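Local coordinates for DraIII (Deinococcus radiophilus, PDB 4L0K), which acts as a type II restriction endonuclease, cutting DNA at a specific sequence, probably as a dimer, at residues Cys22-Pro25 / Leu26-Gly30; Leu33-Pro36 / Phe37-Ser40; Ser96-Glu99 / Ile100-Leu103; His198-Cys201 / Asn202-Gly206; Asp211-Tyr214 / Leu215-Glu219. All coordinates share one frame; numbering follows the deposited sequence.

Contact 1 of 5, residues Cys22-Pro25 / Leu26-Gly30; sequences CQLP and LGHSG
In the cysteine-rich loop after strand 20-21, the imidazole of H28 folds back on C22 and L24 round the turn made by P25, L26 and G27. The sulfur arrives from one side: C22 SG lies 3.2 Å from H28 NE2, at the ring edge, 77° off the ring normal as measured to the centroid. L24 comes over one face instead, its CB 3.6 Å from H28 CD2 and 18° off the normal through the centroid, a CH-pi contact displaced toward the rim. H28 CG is anti to the backbone N (chi1 -175°), and that torsion swings the ring back over the L24 side chain, which it crosses at about a right angle. C22 SG is also modelled as a disulfide with both C4 and C32, a bonding pattern one sulfur cannot sustain, so its details are doubtful. Three cysteines gathered beside a histidine are reminiscent of a zinc site, though no metal is modelled, and H28 NE2, buried on the sulfur side, has no hydrogen-bonding partner in the model. The backbone turn is close here, with P25 O 3.0 Å from H28 CB. At another edge of the ring, G30 N gives H28 ND1 a weak bond of 3.4 Å, which may help fix the ring's rotation. Behind L24 lie L33 and P36, while H28 also packs on C4.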
loop_
_atom_site.group_PDB
_atom_site.type_symbol
_atom_site.label_atom_id
_atom_site.label_comp_id
_atom_site.label_asym_id
_atom_site.label_seq_id
_atom_site.Cartn_x
_atom_site.Cartn_y
_atom_site.Cartn_z
ATOM N N CYS A 22 32.050 14.490 9.774
ATOM C CA CYS A 22 31.733 15.828 10.284
ATOM C C CYS A 22 30.901 16.570 9.228
ATOM O O CYS A 22 31.271 16.599 8.054
ATOM C CB CYS A 22 33.060 16.562 10.550
ATOM S SG CYS A 22 33.139 18.124 11.495
ATOM N N GLN A 23 29.781 17.163 9.625
ATOM C CA GLN A 23 29.007 17.933 8.659
ATOM C C GLN A 23 28.990 19.430 8.997
ATOM O O GLN A 23 28.246 20.205 8.389
ATOM C CB GLN A 23 27.590 17.353 8.500
ATOM C CG GLN A 23 27.566 15.860 8.114
ATOM C CD GLN A 23 27.965 15.613 6.669
ATOM O OE1 GLN A 23 27.772 16.469 5.810
ATOM N NE2 GLN A 23 28.523 14.442 6.394
ATOM N N LEU A 24 29.813 19.822 9.972
ATOM C CA LEU A 24 30.057 21.237 10.277
ATOM C C LEU A 24 30.888 21.844 9.157
ATOM O O LEU A 24 31.576 21.109 8.436
ATOM C CB LEU A 24 30.816 21.384 11.602
ATOM C CG LEU A 24 30.014 21.623 12.880
ATOM C CD1 LEU A 24 28.847 22.617 12.669
ATOM C CD2 LEU A 24 29.519 20.314 13.443
ATOM N N PRO A 25 30.817 23.177 8.986
ATOM C CA PRO A 25 31.679 23.863 8.007
ATOM C C PRO A 25 33.167 23.601 8.280
ATOM O O PRO A 25 33.539 23.468 9.444
ATOM C CB PRO A 25 31.355 25.345 8.234
ATOM C CG PRO A 25 29.965 25.341 8.772
ATOM C CD PRO A 25 29.892 24.114 9.647
ATOM N N LEU A 26 33.979 23.530 7.226
ATOM C CA LEU A 26 35.414 23.239 7.328
ATOM C C LEU A 26 36.138 24.045 8.417
ATOM O O LEU A 26 36.991 23.503 9.125
ATOM C CB LEU A 26 36.086 23.446 5.960
ATOM C CG LEU A 26 37.537 22.995 5.729
ATOM C CD1 LEU A 26 37.748 21.515 6.070
ATOM C CD2 LEU A 26 37.933 23.278 4.286
ATOM N N GLY A 27 35.784 25.324 8.553
ATOM C CA GLY A 27 36.344 26.188 9.587
ATOM C C GLY A 27 36.261 25.584 10.981
ATOM O O GLY A 27 37.254 25.048 11.480
ATOM N N HIS A 28 35.098 25.734 11.622
ATOM C CA HIS A 28 34.631 24.783 12.628
ATOM C C HIS A 28 35.171 24.968 14.049
ATOM O O HIS A 28 36.174 24.367 14.431
ATOM C CB HIS A 28 34.945 23.397 12.095
ATOM C CG HIS A 28 34.435 22.264 12.927
ATOM N ND1 HIS A 28 34.049 22.378 14.244
ATOM C CD2 HIS A 28 34.296 20.967 12.602
ATOM C CE1 HIS A 28 33.690 21.188 14.697
ATOM N NE2 HIS A 28 33.837 20.315 13.720
ATOM N N SER A 29 34.437 25.726 14.851
ATOM C CA SER A 29 34.897 26.110 16.175
ATOM C C SER A 29 34.458 25.213 17.346
ATOM O O SER A 29 34.022 25.721 18.376
ATOM C CB SER A 29 34.469 27.554 16.445
ATOM O OG SER A 29 34.756 27.924 17.785
ATOM N N GLY A 30 34.582 23.896 17.218
ATOM C CA GLY A 30 34.237 23.029 18.336
ATOM C C GLY A 30 34.454 21.556 18.070
ATOM O O GLY A 30 35.311 21.196 17.271
#

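Contact 2 of 5, residues Leu33-Pro36 / Phe37-Ser40; sequences LEFP and FLVS
F35, P36 and F37 make the dense part of this turn, with the F37 ring tucked back against the two residues before it. F37 CZ meets the edge of the F35 ring in its plane, 3.9 Å from F35 CD1, while P36 CD approaches F37 CD1 to 3.9 Å. The F37 side chain gets there because CG sits between the backbone N and the carbonyl carbon (chi1 54°), a crowded position that turns the ring back toward P36. Beyond it wait R120 and T123 of helix 112-126 and L143 of helix 137-147. With an alanine at F37, the F35 edge and the P36 ring would probably lose their neighbour, and a gap would open toward those two helices. L38 adds its CB, 4.2 Å from F35 CB, and carries on to I52 and V53. The other side is looser. V39 is exposed, its CG2 resting 3.4 Å from P36 O, and a water gives P36 O a bond of 2.7 Å while weakly accepting from S40 N. Two backbone bonds hold the chain: L38 N to F35 O at 3.1 Å and V39 N to P36 O at 3.0 Å, both with the donor well above the carbonyl plane. The two overlapping type I turns they define, with P36 at the second position of the first, lead the loop into helix 39-44.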
loop_
_atom_site.group_PDB
_atom_site.type_symbol
_atom_site.label_atom_id
_atom_site.label_comp_id
_atom_site.label_asym_id
_atom_site.label_seq_id
_atom_site.Cartn_x
_atom_site.Cartn_y
_atom_site.Cartn_z
ATOM N N LEU A 33 30.689 17.130 14.539
ATOM C CA LEU A 33 29.374 16.471 14.612
ATOM C C LEU A 33 28.817 15.919 13.280
ATOM O O LEU A 33 29.011 16.496 12.203
ATOM C CB LEU A 33 28.332 17.426 15.193
ATOM C CG LEU A 33 28.475 18.015 16.589
ATOM C CD1 LEU A 33 27.849 19.393 16.596
ATOM C CD2 LEU A 33 27.792 17.137 17.608
ATOM N N GLU A 34 28.090 14.811 13.374
ATOM C CA GLU A 34 27.477 14.200 12.200
ATOM C C GLU A 34 26.175 14.919 11.797
ATOM O O GLU A 34 25.918 15.113 10.608
ATOM C CB GLU A 34 27.228 12.692 12.406
ATOM C CG GLU A 34 26.887 11.962 11.108
ATOM C CD GLU A 34 26.577 10.485 11.288
ATOM O OE1 GLU A 34 26.202 10.076 12.408
ATOM O OE2 GLU A 34 26.702 9.728 10.298
ATOM N N PHE A 35 25.367 15.321 12.781
ATOM C CA PHE A 35 24.094 15.986 12.486
ATOM C C PHE A 35 23.912 17.338 13.185
ATOM O O PHE A 35 22.966 17.499 13.962
ATOM C CB PHE A 35 22.908 15.066 12.833
ATOM C CG PHE A 35 22.886 13.771 12.052
ATOM C CD1 PHE A 35 22.538 13.759 10.705
ATOM C CD2 PHE A 35 23.208 12.566 12.668
ATOM C CE1 PHE A 35 22.526 12.565 9.983
ATOM C CE2 PHE A 35 23.204 11.368 11.962
ATOM C CZ PHE A 35 22.860 11.367 10.615
ATOM N N PRO A 36 24.805 18.316 12.905
ATOM C CA PRO A 36 24.759 19.621 13.587
ATOM C C PRO A 36 23.455 20.384 13.332
ATOM O O PRO A 36 22.852 20.927 14.264
ATOM C CB PRO A 36 25.951 20.378 12.985
ATOM C CG PRO A 36 26.253 19.679 11.684
ATOM C CD PRO A 36 25.921 18.240 11.939
ATOM N N PHE A 37 23.015 20.382 12.078
ATOM C CA PHE A 37 21.754 21.007 11.662
ATOM C C PHE A 37 20.501 20.430 12.333
ATOM O O PHE A 37 19.414 20.984 12.195
ATOM C CB PHE A 37 21.622 20.940 10.137
ATOM C CG PHE A 37 21.777 19.551 9.578
ATOM C CD1 PHE A 37 23.038 19.000 9.381
ATOM C CD2 PHE A 37 20.661 18.787 9.259
ATOM C CE1 PHE A 37 23.184 17.721 8.880
ATOM C CE2 PHE A 37 20.807 17.504 8.760
ATOM C CZ PHE A 37 22.066 16.977 8.565
ATOM N N LEU A 38 20.648 19.324 13.059
ATOM C CA LEU A 38 19.522 18.761 13.803
ATOM C C LEU A 38 19.536 19.053 15.309
ATOM O O LEU A 38 18.562 18.728 16.011
ATOM C CB LEU A 38 19.396 17.261 13.553
ATOM C CG LEU A 38 18.660 16.916 12.248
ATOM C CD1 LEU A 38 18.821 15.462 11.911
ATOM C CD2 LEU A 38 17.195 17.286 12.365
ATOM N N VAL A 39 20.601 19.695 15.800
ATOM C CA VAL A 39 20.727 19.879 17.250
ATOM C C VAL A 39 19.498 20.573 17.855
ATOM O O VAL A 39 18.812 20.002 18.705
ATOM C CB VAL A 39 22.060 20.586 17.664
ATOM C CG1 VAL A 39 22.039 20.946 19.140
ATOM C CG2 VAL A 39 23.259 19.692 17.362
ATOM N N SER A 40 19.187 21.770 17.377
ATOM C CA SER A 40 17.993 22.483 17.838
ATOM C C SER A 40 16.726 21.645 17.690
ATOM O O SER A 40 15.901 21.594 18.617
ATOM C CB SER A 40 17.827 23.808 17.104
ATOM O OG SER A 40 18.956 24.637 17.307
HETATM O O HOH W 1 20.943 22.795 14.731
#

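Contact 3 of 5, residues Ser96-Glu99 / Ile100-Leu103; sequences SLPE and ITRL
R102 folds back along the loop that leads into its own helix, its aliphatic part passing one carbonyl after another. R102 CB lies 3.5 Å from E99 O, R102 CG 3.6 Å from P98 O, and R102 CD 3.8 Å from L97 O. A bend at chi3 (80°) then turns the guanidinium aside. R102 NH1 gives its hydrogen to a water at 2.9 Å, and the same water donates to E99 OE1 at 2.8 Å, so the opposite charges are joined through solvent rather than directly. R102 NH2 forms a salt bridge with D83. T101, the residue before it, turns to L97 and P98: T101 CG2 meets P98 CG at 3.4 Å, and T101 OG1 lies 3.2 Å from L97 CB. P98 is the N-cap, and the bonds its carbonyl takes from R102 N, T101 N and T101 OG1 are all weak; the firmer helical bond is the next one, L103 N to E99 O at 2.9 Å and 169°, in the carbonyl plane. Through D83 the arginine ties the start of helix 99-107 to helix 83-89, and it also lies against M94 and Q95 in the loop between the two, while L97 packs on L92.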
loop_
_atom_site.group_PDB
_atom_site.type_symbol
_atom_site.label_atom_id
_atom_site.label_comp_id
_atom_site.label_asym_id
_atom_site.label_seq_id
_atom_site.Cartn_x
_atom_site.Cartn_y
_atom_site.Cartn_z
ATOM N N SER A 96 22.069 -16.549 2.837
ATOM C CA SER A 96 21.136 -17.234 3.727
ATOM C C SER A 96 19.712 -16.705 3.525
ATOM O O SER A 96 18.774 -17.484 3.338
ATOM C CB SER A 96 21.569 -17.109 5.196
ATOM O OG SER A 96 21.155 -15.885 5.776
ATOM N N LEU A 97 19.566 -15.380 3.546
ATOM C CA LEU A 97 18.266 -14.729 3.386
ATOM C C LEU A 97 17.616 -15.143 2.074
ATOM O O LEU A 97 18.313 -15.445 1.112
ATOM C CB LEU A 97 18.428 -13.206 3.424
ATOM C CG LEU A 97 19.320 -12.648 4.544
ATOM C CD1 LEU A 97 19.396 -11.129 4.488
ATOM C CD2 LEU A 97 18.857 -13.110 5.925
ATOM N N PRO A 98 16.275 -15.184 2.038
ATOM C CA PRO A 98 15.581 -15.493 0.781
ATOM C C PRO A 98 15.744 -14.386 -0.264
ATOM O O PRO A 98 15.996 -13.229 0.090
ATOM C CB PRO A 98 14.113 -15.632 1.205
ATOM C CG PRO A 98 14.012 -14.933 2.513
ATOM C CD PRO A 98 15.343 -15.084 3.177
ATOM N N GLU A 99 15.598 -14.756 -1.534
ATOM C CA GLU A 99 15.850 -13.863 -2.661
ATOM C C GLU A 99 15.177 -12.503 -2.513
ATOM O O GLU A 99 15.778 -11.463 -2.802
ATOM C CB GLU A 99 15.395 -14.534 -3.954
ATOM C CG GLU A 99 15.365 -13.626 -5.168
ATOM C CD GLU A 99 16.174 -14.184 -6.326
ATOM O OE1 GLU A 99 17.283 -14.709 -6.071
ATOM O OE2 GLU A 99 15.700 -14.109 -7.483
ATOM N N ILE A 100 13.937 -12.522 -2.036
ATOM C CA ILE A 100 13.119 -11.323 -1.946
ATOM C C ILE A 100 13.668 -10.312 -0.939
ATOM O O ILE A 100 13.647 -9.107 -1.186
ATOM C CB ILE A 100 11.651 -11.678 -1.629
ATOM C CG1 ILE A 100 11.013 -12.331 -2.851
ATOM C CG2 ILE A 100 10.850 -10.446 -1.214
ATOM C CD1 ILE A 100 9.576 -12.759 -2.626
ATOM N N THR A 101 14.175 -10.792 0.189
ATOM C CA THR A 101 14.736 -9.862 1.166
ATOM C C THR A 101 16.074 -9.266 0.709
ATOM O O THR A 101 16.380 -8.124 1.039
ATOM C CB THR A 101 14.823 -10.473 2.589
ATOM O OG1 THR A 101 16.113 -11.060 2.809
ATOM C CG2 THR A 101 13.730 -11.513 2.772
ATOM N N ARG A 102 16.849 -10.024 -0.067
ATOM C CA ARG A 102 18.061 -9.489 -0.699
ATOM C C ARG A 102 17.675 -8.393 -1.701
ATOM O O ARG A 102 18.248 -7.295 -1.701
ATOM C CB ARG A 102 18.850 -10.593 -1.418
ATOM C CG ARG A 102 19.217 -11.794 -0.555
ATOM C CD ARG A 102 19.766 -12.932 -1.409
ATOM N NE ARG A 102 21.169 -12.726 -1.763
ATOM C CZ ARG A 102 21.914 -13.606 -2.430
ATOM N NH1 ARG A 102 21.391 -14.760 -2.817
ATOM N NH2 ARG A 102 23.185 -13.332 -2.707
ATOM N N LEU A 103 16.694 -8.701 -2.541
ATOM C CA LEU A 103 16.163 -7.732 -3.489
ATOM C C LEU A 103 15.694 -6.427 -2.835
ATOM O O LEU A 103 16.092 -5.335 -3.252
ATOM C CB LEU A 103 15.043 -8.356 -4.316
ATOM C CG LEU A 103 15.475 -8.735 -5.736
ATOM C CD1 LEU A 103 16.871 -9.365 -5.734
ATOM C CD2 LEU A 103 14.455 -9.666 -6.386
HETATM O O HOH W 2 18.732 -15.379 -3.728
#

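Contact 4 of 5, residues His198-Cys201 / Asn202-Gly206; sequences HRFC and NVAQG
R199 and V203 meet one turn apart on helix 199-205, flat group against methyl. V203 CG1 stands over the centre of the guanidinium, 3.6 Å from R199 NE; the arginine reaches this place because its chain bends sharply at chi2 (94°). The same methyl sits 3.2 Å from R199 O. On another side of the helix F200 CE2 approaches A204 CB at 4.3 Å, a looser apolar contact. Backbone bonds of the i to i+4 kind account for the regular turns: N202 N to H198 O, V203 N to R199 O, A204 N to F200 O and Q205 N to C201 O, all 2.8 to 3.0 Å long. H198 is the N-cap, and strands 179-183 and 194-198 followed directly by this helix give the beta-beta-alpha unit consistent with the His-Me finger clan. Polar ends are tied back to that hairpin: E180 takes a salt bridge from R199 NH2 and a hydrogen bond from N202 ND2. Across the dimer, F200 packs edge-to-face with W216 and makes a cation-pi contact with K208, both of the second subunit, while V203 and A204 each pack on their own counterpart. G206, with positive phi, lets the chain leave the helix.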
loop_
_atom_site.group_PDB
_atom_site.type_symbol
_atom_site.label_atom_id
_atom_site.label_comp_id
_atom_site.label_asym_id
_atom_site.label_seq_id
_atom_site.Cartn_x
_atom_site.Cartn_y
_atom_site.Cartn_z
ATOM N N HIS A 198 1.539 13.105 2.929
ATOM C CA HIS A 198 0.527 12.342 3.653
ATOM C C HIS A 198 0.711 10.861 3.387
ATOM O O HIS A 198 1.050 10.463 2.266
ATOM C CB HIS A 198 -0.884 12.693 3.180
ATOM C CG HIS A 198 -1.271 14.103 3.442
ATOM N ND1 HIS A 198 -1.289 15.059 2.453
ATOM C CD2 HIS A 198 -1.627 14.731 4.589
ATOM C CE1 HIS A 198 -1.655 16.217 2.980
ATOM N NE2 HIS A 198 -1.862 16.044 4.273
ATOM N N ARG A 199 0.464 10.059 4.416
ATOM C CA ARG A 199 0.463 8.607 4.290
ATOM C C ARG A 199 -0.378 8.180 3.092
ATOM O O ARG A 199 0.109 7.477 2.204
ATOM C CB ARG A 199 -0.090 7.989 5.566
ATOM C CG ARG A 199 -0.528 6.553 5.425
ATOM C CD ARG A 199 0.566 5.598 5.807
ATOM N NE ARG A 199 0.208 4.231 5.432
ATOM C CZ ARG A 199 1.082 3.250 5.222
ATOM N NH1 ARG A 199 0.643 2.046 4.882
ATOM N NH2 ARG A 199 2.390 3.471 5.345
ATOM N N PHE A 200 -1.621 8.649 3.039
ATOM C CA PHE A 200 -2.498 8.284 1.932
ATOM C C PHE A 200 -1.855 8.556 0.569
ATOM O O PHE A 200 -1.839 7.683 -0.310
ATOM C CB PHE A 200 -3.868 8.989 2.000
ATOM C CG PHE A 200 -4.769 8.616 0.853
ATOM C CD1 PHE A 200 -5.598 7.493 0.938
ATOM C CD2 PHE A 200 -4.736 9.337 -0.334
ATOM C CE1 PHE A 200 -6.403 7.111 -0.141
ATOM C CE2 PHE A 200 -5.539 8.964 -1.419
ATOM C CZ PHE A 200 -6.368 7.843 -1.321
ATOM N N CYS A 201 -1.351 9.773 0.400
ATOM C CA CYS A 201 -0.835 10.218 -0.895
ATOM C C CYS A 201 0.405 9.400 -1.259
ATOM O O CYS A 201 0.598 8.984 -2.410
ATOM C CB CYS A 201 -0.498 11.723 -0.856
ATOM S SG CYS A 201 -1.843 12.861 -0.301
ATOM N N ASN A 202 1.234 9.165 -0.249
ATOM C CA ASN A 202 2.429 8.360 -0.409
ATOM C C ASN A 202 2.131 6.914 -0.823
ATOM O O ASN A 202 2.779 6.398 -1.728
ATOM C CB ASN A 202 3.272 8.380 0.865
ATOM C CG ASN A 202 4.719 8.057 0.599
ATOM O OD1 ASN A 202 5.235 8.348 -0.472
ATOM N ND2 ASN A 202 5.379 7.454 1.571
ATOM N N VAL A 203 1.159 6.252 -0.198
ATOM C CA VAL A 203 0.843 4.904 -0.692
ATOM C C VAL A 203 0.125 4.913 -2.057
ATOM O O VAL A 203 0.374 4.035 -2.865
ATOM C CB VAL A 203 0.192 3.943 0.351
ATOM C CG1 VAL A 203 0.485 4.367 1.796
ATOM C CG2 VAL A 203 -1.264 3.765 0.101
ATOM N N ALA A 204 -0.689 5.936 -2.345
ATOM C CA ALA A 204 -1.336 6.012 -3.660
ATOM C C ALA A 204 -0.307 6.090 -4.790
ATOM O O ALA A 204 -0.453 5.435 -5.823
ATOM C CB ALA A 204 -2.319 7.214 -3.745
ATOM N N GLN A 205 0.728 6.905 -4.591
ATOM C CA GLN A 205 1.728 7.112 -5.629
ATOM C C GLN A 205 2.430 5.804 -6.013
ATOM O O GLN A 205 2.783 5.602 -7.179
ATOM C CB GLN A 205 2.741 8.169 -5.168
ATOM C CG GLN A 205 3.769 8.580 -6.201
ATOM C CD GLN A 205 5.037 9.155 -5.554
ATOM O OE1 GLN A 205 5.061 9.447 -4.363
ATOM N NE2 GLN A 205 6.091 9.301 -6.341
ATOM N N GLY A 206 2.631 4.922 -5.035
ATOM C CA GLY A 206 3.237 3.619 -5.288
ATOM C C GLY A 206 4.576 3.651 -6.014
ATOM O O GLY A 206 5.512 4.322 -5.581
#

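Contact 5 of 5, residues Asp211-Tyr214 / Leu215-Glu219; sequences DEFY and LWMEE
M217 covers one face of the F213 ring in a Met-aromatic contact one turn apart on helix 210-226, the chain's last helix. The methyl does the touching: M217 CE is 3.4 Å from F213 CE2 and 16° off the normal through the ring centroid. M217 SD stands farther from that same face, 5.0 Å from the F213 centroid. M217 CG is anti to the carbonyl carbon and the chain runs extended beyond it, which carries CE back along the helix to the phenylalanine. The methyl also meets the Y214 ring at its edge, M217 CE lying 4.3 Å from Y214 CD1. Aromatic contact is more glancing: the planes of F213 and of the six-membered ring of W216 are near parallel (17°) yet slid apart, centroids 5.9 Å from each other, so the rings barely overlap and F213 CE1 meets W216 CE3 at 3.7 Å. Cut back to an alanine, F213 is likely to leave the M217 methyl free to turn, W216 without this neighbour, and a gap against A204 and Q205 of helix 199-205. Packing across the dimer continues outward, W216 lying edge-to-face with F200 and M217 on V220, both of the second subunit. Charge adds a salt bridge from E218 OE1 to K225 of that subunit, and Y214 OH is hydrogen-bonded to I159 O. Regular helical bonds run beneath all this, from L215, W216, M217 and E218 back to D211, E212, F213 and Y214. One of them joins the packing residues themselves: M217 N reaches F213 O at 2.9 Å, the donor tilted 24° from the carbonyl plane.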
loop_
_atom_site.group_PDB
_atom_site.type_symbol
_atom_site.label_atom_id
_atom_site.label_comp_id
_atom_site.label_asym_id
_atom_site.label_seq_id
_atom_site.Cartn_x
_atom_site.Cartn_y
_atom_site.Cartn_z
ATOM N N ASP A 211 5.109 12.750 -12.088
ATOM C CA ASP A 211 4.561 13.047 -13.410
ATOM C C ASP A 211 3.746 11.873 -13.969
ATOM O O ASP A 211 2.679 12.086 -14.530
ATOM C CB ASP A 211 5.664 13.447 -14.394
ATOM C CG ASP A 211 6.366 14.747 -14.003
ATOM O OD1 ASP A 211 5.844 15.493 -13.143
ATOM O OD2 ASP A 211 7.448 15.030 -14.567
ATOM N N GLU A 212 4.231 10.640 -13.810
ATOM C CA GLU A 212 3.440 9.471 -14.244
ATOM C C GLU A 212 2.148 9.377 -13.447
ATOM O O GLU A 212 1.112 8.994 -13.978
ATOM C CB GLU A 212 4.221 8.158 -14.103
ATOM C CG GLU A 212 5.353 7.966 -15.113
ATOM C CD GLU A 212 6.466 7.074 -14.570
ATOM O OE1 GLU A 212 7.551 7.044 -15.178
ATOM O OE2 GLU A 212 6.263 6.412 -13.527
ATOM N N PHE A 213 2.211 9.724 -12.162
ATOM C CA PHE A 213 1.055 9.572 -11.280
ATOM C C PHE A 213 -0.041 10.558 -11.710
ATOM O O PHE A 213 -1.227 10.207 -11.752
ATOM C CB PHE A 213 1.470 9.827 -9.823
ATOM C CG PHE A 213 0.437 9.414 -8.788
ATOM C CD1 PHE A 213 -0.511 8.435 -9.065
ATOM C CD2 PHE A 213 0.431 10.003 -7.530
ATOM C CE1 PHE A 213 -1.448 8.056 -8.114
ATOM C CE2 PHE A 213 -0.501 9.619 -6.565
ATOM C CZ PHE A 213 -1.445 8.644 -6.861
ATOM N N TYR A 214 0.377 11.788 -12.032
ATOM C CA TYR A 214 -0.540 12.875 -12.408
ATOM C C TYR A 214 -1.117 12.577 -13.769
ATOM O O TYR A 214 -2.311 12.746 -13.990
ATOM C CB TYR A 214 0.188 14.221 -12.452
ATOM C CG TYR A 214 0.741 14.679 -11.122
ATOM C CD1 TYR A 214 0.096 14.359 -9.935
ATOM C CD2 TYR A 214 1.906 15.428 -11.052
ATOM C CE1 TYR A 214 0.585 14.769 -8.720
ATOM C CE2 TYR A 214 2.400 15.849 -9.830
ATOM C CZ TYR A 214 1.730 15.508 -8.668
ATOM O OH TYR A 214 2.207 15.903 -7.448
ATOM N N LEU A 215 -0.255 12.107 -14.671
ATOM C CA LEU A 215 -0.688 11.697 -15.997
ATOM C C LEU A 215 -1.763 10.587 -15.875
ATOM O O LEU A 215 -2.829 10.656 -16.502
ATOM C CB LEU A 215 0.527 11.258 -16.827
ATOM C CG LEU A 215 0.219 10.690 -18.215
ATOM C CD1 LEU A 215 -0.321 11.777 -19.142
ATOM C CD2 LEU A 215 1.433 9.994 -18.828
ATOM N N TRP A 216 -1.480 9.600 -15.025
ATOM C CA TRP A 216 -2.418 8.522 -14.696
ATOM C C TRP A 216 -3.764 9.042 -14.218
ATOM O O TRP A 216 -4.802 8.611 -14.723
ATOM C CB TRP A 216 -1.842 7.612 -13.604
ATOM C CG TRP A 216 -2.748 6.512 -13.223
ATOM C CD1 TRP A 216 -2.990 5.369 -13.938
ATOM C CD2 TRP A 216 -3.529 6.408 -12.032
ATOM N NE1 TRP A 216 -3.875 4.566 -13.269
ATOM C CE2 TRP A 216 -4.229 5.174 -12.098
ATOM C CE3 TRP A 216 -3.704 7.224 -10.914
ATOM C CZ2 TRP A 216 -5.097 4.751 -11.096
ATOM C CZ3 TRP A 216 -4.560 6.795 -9.906
ATOM C CH2 TRP A 216 -5.246 5.570 -10.005
ATOM N N MET A 217 -3.746 9.946 -13.234
ATOM C CA MET A 217 -4.997 10.504 -12.731
ATOM C C MET A 217 -5.758 11.147 -13.888
ATOM O O MET A 217 -6.957 10.951 -14.035
ATOM C CB MET A 217 -4.757 11.576 -11.670
ATOM C CG MET A 217 -4.038 11.106 -10.436
ATOM S SD MET A 217 -3.834 12.481 -9.281
ATOM C CE MET A 217 -2.737 11.773 -8.039
ATOM N N GLU A 218 -5.037 11.898 -14.713
ATOM C CA GLU A 218 -5.644 12.591 -15.847
ATOM C C GLU A 218 -6.375 11.655 -16.810
ATOM O O GLU A 218 -7.510 11.942 -17.226
ATOM C CB GLU A 218 -4.596 13.407 -16.600
ATOM C CG GLU A 218 -5.184 14.624 -17.272
ATOM C CD GLU A 218 -4.206 15.781 -17.335
ATOM O OE1 GLU A 218 -4.547 16.861 -16.805
ATOM O OE2 GLU A 218 -3.106 15.612 -17.912
ATOM N N GLU A 219 -5.748 10.548 -17.150
ATOM C CA GLU A 219 -6.330 9.533 -18.007
ATOM C C GLU A 219 -7.518 8.838 -17.394
ATOM O O GLU A 219 -8.452 8.564 -18.056
ATOM C CB GLU A 219 -5.308 8.492 -18.357
ATOM C CG GLU A 219 -4.180 8.998 -19.185
ATOM C CD GLU A 219 -2.963 8.127 -19.096
ATOM O OE1 GLU A 219 -2.889 7.295 -18.226
ATOM O OE2 GLU A 219 -2.067 8.273 -19.901
#

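Overall arrangement
From the N terminus the contacts run in series, none nesting in or crossing another, each closing only a local turn. Contact 1 turns the loop after strand 20-21, and contact 2 takes the same loop into helix 39-44; the two touch, Q23 N probably bonding L33 O and L24 CD2 packing on P36. Contact 3 stands apart at the start of helix 99-107, its centre about 35 Å from that of contact 2. Contacts 4 and 5 lie across the chain's centre from contacts 1 and 2, on the consecutive helices 199-205 and 210-226. These two helices pack on each other, and both meet the second subunit.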